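Local coordinates for protein cytochrome c2 (Rhodobacter sphaeroides, PDB 1CXC) that carries electrons through a covalently bound heme c, serving as electron donor to the oxidized bacteriochlorophyll in the photophosphorylation pathway of purple non-sulfur bacteria, at residues A[7-12]-A[114-119]; A[19-22]-A[28-31]; A[73-78]-A[88-93]. One frame throughout, in Å; residues are numbered along the deposited sequence.

Contact 1: residues A[7-12]-A[114-119]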
loop_
_atom_site.group_PDB
_atom_site.type_symbol
_atom_site.label_atom_id
_atom_site.label_comp_id
_atom_site.label_asym_id
_atom_site.label_seq_id
_atom_site.Cartn_x
_atom_site.Cartn_y
_atom_site.Cartn_z
ATOM N N ALA A 7 5.838 15.094 -6.237
ATOM C CA ALA A 7 5.415 14.374 -7.409
ATOM C C ALA A 7 4.633 13.164 -6.923
ATOM O O ALA A 7 3.716 12.667 -7.575
ATOM C CB ALA A 7 6.618 13.882 -8.187
ATOM N N GLY A 8 5.040 12.574 -5.799
ATOM C CA GLY A 8 4.297 11.437 -5.266
ATOM C C GLY A 8 2.862 11.810 -4.928
ATOM O O GLY A 8 1.990 10.947 -4.972
ATOM N N ALA A 9 2.659 12.931 -4.226
ATOM C CA ALA A 9 1.309 13.357 -3.877
ATOM C C ALA A 9 0.417 13.374 -5.107
ATOM O O ALA A 9 -0.779 13.148 -4.979
ATOM C CB ALA A 9 1.341 14.768 -3.309
ATOM N N LYS A 10 0.920 13.906 -6.241
ATOM C CA LYS A 10 0.133 13.933 -7.464
ATOM C C LYS A 10 -0.116 12.541 -7.981
ATOM O O LYS A 10 -1.173 12.213 -8.511
ATOM C CB LYS A 10 0.871 14.688 -8.547
ATOM C CG LYS A 10 0.028 14.849 -9.807
ATOM C CD LYS A 10 0.840 15.592 -10.865
ATOM C CE LYS A 10 -0.066 16.155 -11.954
ATOM N N ALA A 11 0.915 11.711 -7.989
ATOM C CA ALA A 11 0.748 10.357 -8.483
ATOM C C ALA A 11 -0.197 9.517 -7.627
ATOM O O ALA A 11 -0.891 8.636 -8.139
ATOM C CB ALA A 11 2.122 9.695 -8.509
ATOM N N PHE A 12 -0.416 9.941 -6.380
ATOM C CA PHE A 12 -1.299 9.233 -5.459
ATOM C C PHE A 12 -2.782 9.409 -5.806
ATOM O O PHE A 12 -3.661 8.670 -5.353
ATOM C CB PHE A 12 -1.027 9.704 -4.029
ATOM C CG PHE A 12 -1.720 8.866 -2.968
ATOM C CD1 PHE A 12 -1.295 7.569 -2.737
ATOM C CD2 PHE A 12 -2.837 9.355 -2.331
ATOM C CE1 PHE A 12 -2.012 6.755 -1.882
ATOM C CE2 PHE A 12 -3.559 8.541 -1.483
ATOM C CZ PHE A 12 -3.150 7.238 -1.259
ATOM N N TRP A 114 6.138 6.377 -2.485
ATOM C CA TRP A 114 6.661 5.920 -1.204
ATOM C C TRP A 114 7.260 7.104 -0.449
ATOM O O TRP A 114 7.094 7.242 0.763
ATOM C CB TRP A 114 7.734 4.841 -1.406
ATOM C CG TRP A 114 8.252 4.309 -0.049
ATOM C CD1 TRP A 114 9.485 4.669 0.428
ATOM C CD2 TRP A 114 7.564 3.519 0.830
ATOM N NE1 TRP A 114 9.600 4.086 1.618
ATOM C CE2 TRP A 114 8.462 3.409 1.899
ATOM C CE3 TRP A 114 6.326 2.909 0.883
ATOM C CZ2 TRP A 114 8.121 2.689 3.042
ATOM C CZ3 TRP A 114 5.992 2.181 2.021
ATOM C CH2 TRP A 114 6.878 2.069 3.089
ATOM N N ALA A 115 7.942 8.014 -1.143
ATOM C CA ALA A 115 8.515 9.158 -0.465
ATOM C C ALA A 115 7.427 10.070 0.112
ATOM O O ALA A 115 7.569 10.644 1.201
ATOM C CB ALA A 115 9.366 9.958 -1.450
ATOM N N TYR A 116 6.281 10.140 -0.575
ATOM C CA TYR A 116 5.156 10.937 -0.115
ATOM C C TYR A 116 4.563 10.301 1.148
ATOM O O TYR A 116 4.345 10.954 2.165
ATOM C CB TYR A 116 4.128 10.991 -1.257
ATOM C CG TYR A 116 2.746 11.505 -0.878
ATOM C CD1 TYR A 116 2.609 12.777 -0.346
ATOM C CD2 TYR A 116 1.645 10.697 -1.053
ATOM C CE1 TYR A 116 1.362 13.261 0.024
ATOM C CE2 TYR A 116 0.401 11.166 -0.686
ATOM C CZ TYR A 116 0.267 12.442 -0.152
ATOM O OH TYR A 116 -0.985 12.906 0.234
ATOM N N LEU A 117 4.530 8.983 1.219
ATOM C CA LEU A 117 3.992 8.301 2.392
ATOM C C LEU A 117 4.921 8.439 3.584
ATOM O O LEU A 117 4.488 8.419 4.724
ATOM C CB LEU A 117 3.761 6.823 2.096
ATOM C CG LEU A 117 2.739 6.503 1.025
ATOM C CD1 LEU A 117 2.760 5.013 0.739
ATOM C CD2 LEU A 117 1.362 6.986 1.442
ATOM N N GLN A 118 6.223 8.495 3.353
ATOM C CA GLN A 118 7.148 8.695 4.442
ATOM C C GLN A 118 6.999 10.116 4.962
ATOM O O GLN A 118 7.541 10.466 6.011
ATOM C CB GLN A 118 8.570 8.459 3.961
ATOM C CG GLN A 118 8.901 6.979 3.943
ATOM C CD GLN A 118 9.366 6.479 5.315
ATOM O OE1 GLN A 118 10.181 5.580 5.422
ATOM N NE2 GLN A 118 8.894 7.039 6.417
ATOM N N GLN A 119 6.366 11.012 4.194
ATOM C CA GLN A 119 6.175 12.365 4.678
ATOM C C GLN A 119 4.854 12.529 5.380
ATOM O O GLN A 119 4.790 13.089 6.451
ATOM C CB GLN A 119 6.142 13.393 3.560
ATOM C CG GLN A 119 7.421 13.471 2.761
ATOM C CD GLN A 119 8.593 13.884 3.616
ATOM O OE1 GLN A 119 8.504 14.799 4.429
ATOM N NE2 GLN A 119 9.711 13.178 3.489
#
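Tyr-116 lays one face of its ring against the backbone of Ala-9, and this CH-pi contact is the heart of the interface: Ala-9 CA stands 3.6 Å from the centroid of the Tyr-116 ring, only 4° off the ring normal. The tyrosine CG lies anti to its own backbone N (chi1 167°), which swings the ring off helix 107-120 and across helix 5-11. Backbone closeness makes this possible. The CA atoms of Gly-8 and Tyr-116 are 5.2 Å apart, and any side chain at Gly-8 would run into Tyr-116 CB; this is the close approach of the N- and C-terminal helices that marks the cytochrome c fold.

Apolar contacts extend the fit at two places on the ring. Ala-9 CB touches Tyr-116 CE1 at 3.7 Å, while at the other ortho carbon of the phenol Phe-12 CG meets Tyr-116 CE2 at 3.9 Å. The two aromatic rings meet obliquely, with planes at 49° and centroids 5.8 Å apart.

Next to the crossing, Phe-12 and Tyr-116 both rest on Ile-21 and Ala-30 of the hairpin, and Phe-12 also reaches Leu-40; elsewhere on helix 107-120, Trp-114 and Leu-117 pack on Phe-76 of helix 73-81.

Contact 2: residues A[19-22]-A[28-31]. With HEC (heme c), chain B.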
loop_
_atom_site.group_PDB
_atom_site.type_symbol
_atom_site.label_atom_id
_atom_site.label_comp_id
_atom_site.label_asym_id
_atom_site.label_seq_id
_atom_site.Cartn_x
_atom_site.Cartn_y
_atom_site.Cartn_z
ATOM N N HIS A 19 -8.282 3.871 -2.098
ATOM C CA HIS A 19 -7.663 4.106 -0.807
ATOM C C HIS A 19 -7.891 5.513 -0.273
ATOM O O HIS A 19 -7.809 6.491 -1.012
ATOM C CB HIS A 19 -6.153 3.899 -0.916
ATOM C CG HIS A 19 -5.773 2.427 -1.099
ATOM N ND1 HIS A 19 -5.692 1.539 -0.022
ATOM C CD2 HIS A 19 -5.347 1.817 -2.262
ATOM C CE1 HIS A 19 -5.215 0.402 -0.575
ATOM N NE2 HIS A 19 -4.995 0.519 -1.849
ATOM N N VAL A 20 -7.547 5.653 0.989
ATOM C CA VAL A 20 -7.659 6.906 1.682
ATOM C C VAL A 20 -6.527 6.973 2.715
ATOM O O VAL A 20 -5.816 5.985 2.856
ATOM C CB VAL A 20 -9.014 6.816 2.381
ATOM C CG1 VAL A 20 -8.848 6.901 3.876
ATOM C CG2 VAL A 20 -10.011 7.802 1.815
ATOM N N ILE A 21 -6.018 8.165 3.037
ATOM C CA ILE A 21 -5.024 8.321 4.099
ATOM C C ILE A 21 -5.648 9.231 5.158
ATOM O O ILE A 21 -5.911 10.404 4.875
ATOM C CB ILE A 21 -3.680 8.944 3.615
ATOM C CG1 ILE A 21 -3.027 8.123 2.514
ATOM C CG2 ILE A 21 -2.704 9.100 4.787
ATOM C CD1 ILE A 21 -1.808 8.837 1.893
ATOM N N VAL A 22 -6.247 8.630 6.183
ATOM C CA VAL A 22 -6.900 9.385 7.248
ATOM C C VAL A 22 -6.114 9.166 8.531
ATOM O O VAL A 22 -5.956 8.033 8.967
ATOM C CB VAL A 22 -8.341 8.866 7.412
ATOM C CG1 VAL A 22 -8.987 9.480 8.637
ATOM C CG2 VAL A 22 -9.158 9.169 6.163
ATOM N N THR A 28 -8.597 13.804 7.103
ATOM C CA THR A 28 -8.282 13.240 5.811
ATOM C C THR A 28 -7.076 13.938 5.214
ATOM O O THR A 28 -7.062 15.159 5.082
ATOM C CB THR A 28 -9.438 13.431 4.828
ATOM O OG1 THR A 28 -10.500 12.603 5.268
ATOM C CG2 THR A 28 -9.019 13.073 3.419
ATOM N N ILE A 29 -5.943 13.258 5.090
ATOM C CA ILE A 29 -4.817 13.919 4.476
ATOM C C ILE A 29 -4.822 13.691 2.960
ATOM O O ILE A 29 -4.520 14.577 2.167
ATOM C CB ILE A 29 -3.469 13.563 5.183
ATOM C CG1 ILE A 29 -2.545 12.792 4.279
ATOM C CG2 ILE A 29 -3.664 12.897 6.538
ATOM C CD1 ILE A 29 -1.408 13.689 3.776
ATOM N N ALA A 30 -5.506 12.664 2.503
ATOM C CA ALA A 30 -5.595 12.426 1.085
ATOM C C ALA A 30 -6.641 11.388 0.814
ATOM O O ALA A 30 -6.926 10.549 1.652
ATOM C CB ALA A 30 -4.288 11.909 0.525
ATOM N N GLY A 31 -7.519 11.632 -0.148
ATOM C CA GLY A 31 -8.534 10.635 -0.393
ATOM C C GLY A 31 -9.855 11.257 -0.748
ATOM O O GLY A 31 -10.135 12.342 -0.252
HETATM FE FE HEC B . -4.119 -0.802 -3.097
HETATM C CHA HEC B . -3.930 -3.111 -0.632
HETATM C CHB HEC B . -1.131 0.514 -2.126
HETATM C CHC HEC B . -4.238 1.413 -5.710
HETATM C CHD HEC B . -7.261 -1.888 -3.907
HETATM N NA HEC B . -2.784 -1.226 -1.704
HETATM C C1A HEC B . -2.861 -2.241 -0.762
HETATM C C2A HEC B . -1.673 -2.261 0.075
HETATM C C3A HEC B . -0.869 -1.262 -0.358
HETATM C C4A HEC B . -1.584 -0.606 -1.440
HETATM C CMA HEC B . 0.543 -0.983 0.134
HETATM C CAA HEC B . -1.406 -3.160 1.273
HETATM C CBA HEC B . -1.714 -2.420 2.566
HETATM C CGA HEC B . -1.842 -3.284 3.811
HETATM O O1A HEC B . -2.715 -3.013 4.609
HETATM O O2A HEC B . -1.197 -4.325 3.869
HETATM N NB HEC B . -2.940 0.624 -3.777
HETATM C C1B HEC B . -1.769 1.096 -3.201
HETATM C C2B HEC B . -1.248 2.237 -3.934
HETATM C C3B HEC B . -2.073 2.460 -5.005
HETATM C C4B HEC B . -3.128 1.459 -4.885
HETATM C CMB HEC B . 0.010 3.033 -3.564
HETATM C CAB HEC B . -1.882 3.414 -6.045
HETATM C CBB HEC B . -0.736 3.358 -6.964
HETATM N NC HEC B . -5.440 -0.374 -4.520
HETATM C C1C HEC B . -5.315 0.570 -5.535
HETATM C C2C HEC B . -6.534 0.656 -6.315
HETATM C C3C HEC B . -7.382 -0.269 -5.811
HETATM C C4C HEC B . -6.705 -0.893 -4.691
HETATM C CMC HEC B . -6.865 1.732 -7.338
HETATM C CAC HEC B . -8.676 -0.542 -6.244
HETATM C CBC HEC B . -8.986 -0.917 -7.615
HETATM N ND HEC B . -5.329 -2.173 -2.410
HETATM C C1D HEC B . -6.612 -2.499 -2.846
HETATM C C2D HEC B . -7.143 -3.629 -2.114
HETATM C C3D HEC B . -6.186 -4.019 -1.243
HETATM C C4D HEC B . -5.078 -3.098 -1.408
HETATM C CMD HEC B . -8.506 -4.288 -2.312
HETATM C CAD HEC B . -6.155 -5.338 -0.486
HETATM C CBD HEC B . -5.221 -6.341 -1.163
HETATM C CGD HEC B . -5.507 -7.812 -0.828
HETATM O O1D HEC B . -4.978 -8.676 -1.513
HETATM O O2D HEC B . -5.944 -8.086 0.277
#
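Ile-21 and Ala-30 form the hydrogen-bonded pair of a short antiparallel beta hairpin, interrupted at once by a classic beta bulge in which two residues, Ile-29 and Ala-30, stand opposite the single Ile-21. The carbonyl oxygen of Ile-21 serves both: Ile-29 N donates to Ile-21 O over 2.9 Å, and Ala-30 N adds a weak second bond to the same oxygen. In return Ile-21 N gives an almost straight bond to Ala-30 O, at 2.9 Å and 178°, although the donor is tilted 33° from the carbonyl plane. Beyond the bulge, Val-22 and Thr-28 make a non-hydrogen-bonded pair.

The tight side of the hairpin is the one bearing Ile-21 and Ala-30. With Ile-21 CG1 anti to the carbonyl carbon (chi1 -58°), CD1 is carried to Ala-30 CB at a slack 4.2 Å, while the CG2 branch, anti to the backbone N, packs closer, on Ile-29 CG1 at 3.7 Å. Leu-117, Leu-40 and Tyr-41 also touch Ile-21, which is buried. Gly-31 lies close beside Val-20; its backbone angles call for glycine, and a CB there would collide with Val-20 CG2.

The looser side carries Val-22 and the exposed Thr-28, which meet obliquely through Val-22 CG2 and Thr-28 OG1 at 3.8 Å. Asn-39 OD1 accepts from Val-22 N, tying this strand to the loop that follows the hairpin.

Just before the hairpin, His-19 turns away from it to the heme as an axial ligand, opposite Met-100. Its ND1 is hydrogen-bonded to Pro-38 O, which, with the iron bond, helps hold the ring's rotation and probably makes the imidazole a stronger donor to the metal; at the other end of the ring, His-19 NE2 binds the heme iron at 2.0 Å.

Contact 3: residues A[73-78]-A[88-93]. With HEC (heme c), chain B.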
loop_
_atom_site.group_PDB
_atom_site.type_symbol
_atom_site.label_atom_id
_atom_site.label_comp_id
_atom_site.label_asym_id
_atom_site.label_seq_id
_atom_site.Cartn_x
_atom_site.Cartn_y
_atom_site.Cartn_z
ATOM N N GLU A 73 10.274 0.239 1.372
ATOM C CA GLU A 73 10.271 0.706 0.007
ATOM C C GLU A 73 10.515 -0.370 -1.013
ATOM O O GLU A 73 9.804 -0.479 -2.006
ATOM C CB GLU A 73 11.313 1.781 -0.175
ATOM C CG GLU A 73 11.257 2.400 -1.571
ATOM C CD GLU A 73 12.005 3.716 -1.708
ATOM O OE1 GLU A 73 12.763 4.072 -0.812
ATOM O OE2 GLU A 73 12.027 4.252 -2.819
ATOM N N GLU A 74 11.416 -1.306 -0.771
ATOM C CA GLU A 74 11.634 -2.285 -1.818
ATOM C C GLU A 74 10.462 -3.201 -2.049
ATOM O O GLU A 74 10.154 -3.497 -3.205
ATOM C CB GLU A 74 12.841 -3.172 -1.515
ATOM N N HIS A 75 9.757 -3.616 -0.985
ATOM C CA HIS A 75 8.622 -4.514 -1.163
ATOM C C HIS A 75 7.423 -3.748 -1.701
ATOM O O HIS A 75 6.706 -4.249 -2.544
ATOM C CB HIS A 75 8.235 -5.204 0.147
ATOM C CG HIS A 75 9.274 -6.246 0.579
ATOM N ND1 HIS A 75 10.359 -5.943 1.261
ATOM C CD2 HIS A 75 9.399 -7.543 0.157
ATOM C CE1 HIS A 75 11.152 -6.985 1.295
ATOM N NE2 HIS A 75 10.558 -7.949 0.638
ATOM N N PHE A 76 7.271 -2.493 -1.287
ATOM C CA PHE A 76 6.170 -1.665 -1.739
ATOM C C PHE A 76 6.321 -1.407 -3.226
ATOM O O PHE A 76 5.364 -1.594 -3.963
ATOM C CB PHE A 76 6.221 -0.334 -0.984
ATOM C CG PHE A 76 5.221 0.728 -1.473
ATOM C CD1 PHE A 76 3.933 0.745 -0.965
ATOM C CD2 PHE A 76 5.617 1.670 -2.447
ATOM C CE1 PHE A 76 3.034 1.707 -1.438
ATOM C CE2 PHE A 76 4.717 2.617 -2.907
ATOM C CZ PHE A 76 3.431 2.627 -2.396
ATOM N N VAL A 77 7.521 -1.136 -3.749
ATOM C CA VAL A 77 7.543 -0.843 -5.170
ATOM C C VAL A 77 7.410 -2.061 -6.042
ATOM O O VAL A 77 6.758 -1.993 -7.077
ATOM C CB VAL A 77 8.702 0.055 -5.668
ATOM C CG1 VAL A 77 9.381 0.817 -4.560
ATOM C CG2 VAL A 77 9.648 -0.689 -6.577
ATOM N N GLN A 78 7.665 -3.244 -5.504
ATOM C CA GLN A 78 7.468 -4.425 -6.310
ATOM C C GLN A 78 5.992 -4.756 -6.273
ATOM O O GLN A 78 5.378 -5.156 -7.247
ATOM C CB GLN A 78 8.213 -5.607 -5.717
ATOM C CG GLN A 78 9.722 -5.544 -5.905
ATOM C CD GLN A 78 10.436 -6.567 -5.026
ATOM N N LYS A 88 2.541 -14.025 -5.072
ATOM C CA LYS A 88 2.905 -15.413 -5.341
ATOM C C LYS A 88 4.387 -15.674 -5.024
ATOM O O LYS A 88 4.763 -16.673 -4.414
ATOM C CB LYS A 88 2.703 -15.720 -6.798
ATOM C CG LYS A 88 1.262 -15.825 -7.211
ATOM C CD LYS A 88 1.278 -16.449 -8.586
ATOM C CE LYS A 88 -0.009 -16.160 -9.327
ATOM N NZ LYS A 88 -1.117 -16.910 -8.771
ATOM N N GLU A 89 5.275 -14.745 -5.345
ATOM C CA GLU A 89 6.670 -14.999 -5.078
ATOM C C GLU A 89 6.969 -14.962 -3.606
ATOM O O GLU A 89 7.860 -15.657 -3.134
ATOM C CB GLU A 89 7.542 -13.982 -5.801
ATOM C CG GLU A 89 7.364 -14.030 -7.316
ATOM C CD GLU A 89 8.112 -12.946 -8.090
ATOM N N TYR A 90 6.532 -13.896 -2.954
ATOM C CA TYR A 90 6.781 -13.739 -1.542
ATOM C C TYR A 90 6.279 -14.926 -0.737
ATOM O O TYR A 90 6.855 -15.272 0.291
ATOM C CB TYR A 90 6.097 -12.475 -1.050
ATOM C CG TYR A 90 6.599 -12.070 0.319
ATOM C CD1 TYR A 90 7.759 -11.322 0.427
ATOM C CD2 TYR A 90 5.993 -12.572 1.448
ATOM C CE1 TYR A 90 8.319 -11.101 1.670
ATOM C CE2 TYR A 90 6.554 -12.354 2.686
ATOM C CZ TYR A 90 7.705 -11.624 2.782
ATOM O OH TYR A 90 8.229 -11.348 4.020
ATOM N N THR A 91 4.987 -15.149 -0.858
ATOM C CA THR A 91 4.292 -16.202 -0.158
ATOM C C THR A 91 4.827 -17.608 -0.477
ATOM O O THR A 91 4.810 -18.506 0.369
ATOM C CB THR A 91 2.849 -15.992 -0.604
ATOM O OG1 THR A 91 2.094 -15.668 0.537
ATOM C CG2 THR A 91 2.294 -17.133 -1.398
ATOM N N GLY A 92 5.483 -17.790 -1.630
ATOM C CA GLY A 92 5.964 -19.120 -1.977
ATOM C C GLY A 92 4.829 -20.057 -2.383
ATOM O O GLY A 92 5.060 -21.192 -2.779
ATOM N N ASP A 93 3.651 -19.501 -2.620
ATOM C CA ASP A 93 2.520 -20.300 -3.034
ATOM C C ASP A 93 2.058 -19.767 -4.378
ATOM O O ASP A 93 1.413 -18.733 -4.450
ATOM C CB ASP A 93 1.428 -20.158 -2.008
ATOM C CG ASP A 93 0.062 -20.622 -2.469
ATOM O OD1 ASP A 93 -0.009 -21.362 -3.441
ATOM O OD2 ASP A 93 -0.845 -20.566 -1.648
HETATM FE FE HEC B . -4.119 -0.802 -3.097
HETATM C CHA HEC B . -3.930 -3.111 -0.632
HETATM C CHB HEC B . -1.131 0.514 -2.126
HETATM C CHC HEC B . -4.238 1.413 -5.710
HETATM C CHD HEC B . -7.261 -1.888 -3.907
HETATM N NA HEC B . -2.784 -1.226 -1.704
HETATM C C1A HEC B . -2.861 -2.241 -0.762
HETATM C C2A HEC B . -1.673 -2.261 0.075
HETATM C C3A HEC B . -0.869 -1.262 -0.358
HETATM C C4A HEC B . -1.584 -0.606 -1.440
HETATM C CMA HEC B . 0.543 -0.983 0.134
HETATM C CAA HEC B . -1.406 -3.160 1.273
HETATM C CBA HEC B . -1.714 -2.420 2.566
HETATM C CGA HEC B . -1.842 -3.284 3.811
HETATM O O1A HEC B . -2.715 -3.013 4.609
HETATM O O2A HEC B . -1.197 -4.325 3.869
HETATM N NB HEC B . -2.940 0.624 -3.777
HETATM C C1B HEC B . -1.769 1.096 -3.201
HETATM C C2B HEC B . -1.248 2.237 -3.934
HETATM C C3B HEC B . -2.073 2.460 -5.005
HETATM C C4B HEC B . -3.128 1.459 -4.885
HETATM C CMB HEC B . 0.010 3.033 -3.564
HETATM C CAB HEC B . -1.882 3.414 -6.045
HETATM C CBB HEC B . -0.736 3.358 -6.964
HETATM N NC HEC B . -5.440 -0.374 -4.520
HETATM C C1C HEC B . -5.315 0.570 -5.535
HETATM C C2C HEC B . -6.534 0.656 -6.315
HETATM C C3C HEC B . -7.382 -0.269 -5.811
HETATM C C4C HEC B . -6.705 -0.893 -4.691
HETATM C CMC HEC B . -6.865 1.732 -7.338
HETATM C CAC HEC B . -8.676 -0.542 -6.244
HETATM C CBC HEC B . -8.986 -0.917 -7.615
HETATM N ND HEC B . -5.329 -2.173 -2.410
HETATM C C1D HEC B . -6.612 -2.499 -2.846
HETATM C C2D HEC B . -7.143 -3.629 -2.114
HETATM C C3D HEC B . -6.186 -4.019 -1.243
HETATM C C4D HEC B . -5.078 -3.098 -1.408
HETATM C CMD HEC B . -8.506 -4.288 -2.312
HETATM C CAD HEC B . -6.155 -5.338 -0.486
HETATM C CBD HEC B . -5.221 -6.341 -1.163
HETATM C CGD HEC B . -5.507 -7.812 -0.828
HETATM O O1D HEC B . -4.978 -8.676 -1.513
HETATM O O2D HEC B . -5.944 -8.086 0.277
#
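His-75 meets Tyr-90 between the consecutive helices 73-81 and 83-91, ring to ring in a small surface contact away from the heme-ligand sites. The bond from CA to CB points toward helix 83-91; from CB the histidine places CG anti to its carbonyl carbon (chi1 -71°). One side of the ring then turns back to its own helix start, where ND1 is hydrogen-bonded to Asp-72 OD1. The other faces the tyrosine: CD2 lies 4.0 Å from Tyr-90 CE1, and His-75 NE2 approaches the same Tyr-90 CE1, also at 4.0 Å, near the plane of the phenol ring and at its edge. The ring planes stand at 87°, centroids 5.8 Å apart, an oblique meeting.

On the same helix Phe-76 lines the heme pocket: CZ comes within 3.6 Å of heme CMB, CD1 and CE1 lie near CMA, and the ring meets that of Trp-114. Replacing Phe-76 with an alanine would probably open a gap beside both heme methyls and deprive Trp-114 of its aromatic neighbour.

Leu-69 touches both His-75 and Tyr-90, Phe-86 packs on His-75, and Ala-64 of helix 59-66 lies against Tyr-90, while Phe-76 and Val-77 lean on helix 107-120.

Overall arrangement
Contact 1 brings together the two ends of the chain, pairing helix 5-11 with helix 107-120, and the other two contacts fall in series between its segments: first the hairpin of contact 2, then the helix pair of contact 3. Helix 107-120 links them. It packs on the hairpin, the centres of contacts 1 and 2 being about 12 Å apart, and it also reaches helix 73-81 of contact 3, whose centre is about 20 Å from that of contact 1. Contacts 2 and 3 lie on opposite sides of the chain's centre, about 24 Å apart between centres, yet both touch the heme, so parts of the chain from either side of its centre meet the one electron-carrying group.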